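Local coordinates for Lin2722 protein (Listeria innocua, PDB 3DS8) that is of unknown function but belongs to an alpha/beta hydrolase family, and probably acts as a serine hydrolase on a substrate not yet identified, at residues Asn142-Phe148 / Ile194-Arg200. Numbering follows the deposited sequence.
Sequences NGMDLSF and ISSLATR
Asn142 and Ile194 bring the two backbones closest, CA to CA 5.9 Å. From there 142-148, a loop leaving helix 139-142 through Gly143 with positive phi, bends round Ile194 and closes in a type I turn from Asp145 to Phe148, while 194-200 runs from a short helix into a 3-10 turn. One water joins the backbones, donating to Gly143 O and accepting from Ile194 N. Ile194 pushes CD1 into the curve of the loop, 3.3 Å from Asp145 O, and lays CG2 over the centre of the Phe148 ring, a CH-pi contact of 3.8 Å. Arg200 covers the opposite face: CD sits toward the rim, and the guanidinium lies flat on the ring, planes 12° apart and centres 4.0 Å apart. Phe148 chi1 of 75° sets CG between the backbone N and carbonyl carbon, which slots the ring between these two side chains; Leu197 O lies at its edge. A bend at Arg200 chi3 (-73°) turns the guanidinium edge to the loop. There NH1 and NH2 both donate to Leu146 O (2.8 Å from NH1), and NH1 also reaches a lone pair of Phe148 O at 3.1 Å. Leu146 CD2 adds an apolar contact with Leu197 CD1, 3.9 Å away. Within the turn, Asp145 OD1 accepts from Ser147 N, making an Asx turn, and from Ser147 OG. With Glu212 of strand 209-216 salt-bridged to NH2, Arg200 links two carbonyls of the loop to the central sheet of the alpha/beta hydrolase fold; its stacking and in-plane bonds together restrict rotation of the guanidinium.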
loop_
_atom_site.group_PDB
_atom_site.type_symbol
_atom_site.label_atom_id
_atom_site.label_comp_id
_atom_site.label_asym_id
_atom_site.label_seq_id
_atom_site.Cartn_x
_atom_site.Cartn_y
_atom_site.Cartn_z
ATOM N N ASN A 142 8.838 9.340 16.672
ATOM C CA ASN A 142 9.495 8.333 15.845
ATOM C C ASN A 142 10.985 8.157 16.082
ATOM O O ASN A 142 11.493 7.018 16.130
ATOM C CB ASN A 142 9.163 8.642 14.386
ATOM C CG ASN A 142 7.697 8.372 14.091
ATOM O OD1 ASN A 142 7.285 7.216 14.087
ATOM N ND2 ASN A 142 6.867 9.437 13.976
ATOM N N GLY A 143 11.697 9.269 16.206
ATOM C CA GLY A 143 13.124 9.196 16.458
ATOM C C GLY A 143 13.940 8.793 15.239
ATOM O O GLY A 143 13.507 8.955 14.081
HETATM N N MSE A 144 15.164 8.320 15.495
HETATM C CA MSE A 144 16.116 8.111 14.421
HETATM C C MSE A 144 16.785 6.741 14.443
HETATM O O MSE A 144 17.740 6.531 13.688
HETATM C CB MSE A 144 17.222 9.165 14.540
HETATM C CG MSE A 144 16.707 10.579 14.532
HETATM SE SE MSE A 144 18.147 11.868 14.655
HETATM C CE MSE A 144 19.411 10.834 15.776
ATOM N N ASP A 145 16.349 5.845 15.329
ATOM C CA ASP A 145 17.011 4.538 15.498
ATOM C C ASP A 145 16.414 3.543 14.523
ATOM O O ASP A 145 15.312 3.033 14.755
ATOM C CB ASP A 145 16.831 4.041 16.913
ATOM C CG ASP A 145 17.479 2.682 17.145
ATOM O OD1 ASP A 145 18.182 2.175 16.233
ATOM O OD2 ASP A 145 17.251 2.128 18.248
ATOM N N LEU A 146 17.099 3.274 13.418
ATOM C CA LEU A 146 16.514 2.376 12.413
ATOM C C LEU A 146 16.474 0.921 12.886
ATOM O O LEU A 146 15.815 0.122 12.266
ATOM C CB LEU A 146 17.209 2.487 11.051
ATOM C CG LEU A 146 16.880 3.746 10.268
ATOM C CD1 LEU A 146 17.772 3.771 9.075
ATOM C CD2 LEU A 146 15.386 3.761 9.842
ATOM N N SER A 147 17.124 0.596 13.997
ATOM C CA SER A 147 17.015 -0.748 14.591
ATOM C C SER A 147 15.882 -0.837 15.631
ATOM O O SER A 147 15.743 -1.826 16.396
ATOM C CB SER A 147 18.372 -1.215 15.144
ATOM O OG SER A 147 18.637 -0.569 16.350
ATOM N N PHE A 148 15.027 0.179 15.634
ATOM C CA PHE A 148 13.935 0.248 16.600
ATOM C C PHE A 148 13.111 -1.057 16.775
ATOM O O PHE A 148 12.712 -1.686 15.800
ATOM C CB PHE A 148 13.004 1.460 16.303
ATOM C CG PHE A 148 12.086 1.270 15.111
ATOM C CD1 PHE A 148 10.751 0.907 15.301
ATOM C CD2 PHE A 148 12.556 1.404 13.821
ATOM C CE1 PHE A 148 9.908 0.703 14.221
ATOM C CE2 PHE A 148 11.741 1.189 12.725
ATOM C CZ PHE A 148 10.408 0.831 12.911
ATOM N N ILE A 194 11.255 6.152 10.176
ATOM C CA ILE A 194 10.758 5.147 11.087
ATOM C C ILE A 194 9.221 4.974 11.048
ATOM O O ILE A 194 8.715 3.875 11.195
ATOM C CB ILE A 194 11.262 5.425 12.503
ATOM C CG1 ILE A 194 12.754 4.987 12.556
ATOM C CG2 ILE A 194 10.402 4.718 13.592
ATOM C CD1 ILE A 194 13.505 5.588 13.602
ATOM N N SER A 195 8.504 6.070 10.874
ATOM C CA SER A 195 7.029 6.045 10.745
ATOM C C SER A 195 6.645 5.206 9.559
ATOM O O SER A 195 5.722 4.395 9.630
ATOM C CB SER A 195 6.463 7.439 10.586
ATOM O OG SER A 195 5.044 7.387 10.477
ATOM N N SER A 196 7.371 5.369 8.463
ATOM C CA SER A 196 7.108 4.566 7.245
ATOM C C SER A 196 7.518 3.084 7.300
ATOM O O SER A 196 7.167 2.307 6.396
ATOM C CB SER A 196 7.663 5.275 5.987
ATOM O OG SER A 196 8.896 5.852 6.184
ATOM N N LEU A 197 8.226 2.701 8.374
ATOM C CA LEU A 197 8.600 1.323 8.642
ATOM C C LEU A 197 7.928 0.743 9.868
ATOM O O LEU A 197 8.220 -0.392 10.239
ATOM C CB LEU A 197 10.098 1.251 8.833
ATOM C CG LEU A 197 10.998 1.640 7.660
ATOM C CD1 LEU A 197 12.454 1.743 8.221
ATOM C CD2 LEU A 197 10.891 0.680 6.491
ATOM N N ALA A 198 6.995 1.480 10.460
ATOM C CA ALA A 198 6.453 1.090 11.767
ATOM C C ALA A 198 5.550 -0.147 11.679
ATOM O O ALA A 198 5.248 -0.761 12.693
ATOM C CB ALA A 198 5.777 2.262 12.436
ATOM N N THR A 199 5.197 -0.554 10.456
ATOM C CA THR A 199 4.683 -1.891 10.176
ATOM C C THR A 199 5.499 -2.999 10.837
ATOM O O THR A 199 4.968 -4.062 11.116
ATOM C CB THR A 199 4.617 -2.147 8.650
ATOM O OG1 THR A 199 5.711 -1.482 7.998
ATOM C CG2 THR A 199 3.270 -1.610 8.069
ATOM N N ARG A 200 6.785 -2.742 11.096
ATOM C CA ARG A 200 7.647 -3.715 11.778
ATOM C C ARG A 200 7.084 -4.182 13.112
ATOM O O ARG A 200 7.402 -5.278 13.593
ATOM C CB ARG A 200 8.984 -2.992 12.046
ATOM C CG ARG A 200 10.025 -3.745 12.610
ATOM C CD ARG A 200 11.160 -2.786 12.916
ATOM N NE ARG A 200 11.842 -2.332 11.704
ATOM C CZ ARG A 200 13.036 -1.740 11.727
ATOM N NH1 ARG A 200 13.659 -1.573 12.877
ATOM N NH2 ARG A 200 13.624 -1.339 10.609
HETATM O O HOH W 1 12.805 8.426 11.342
#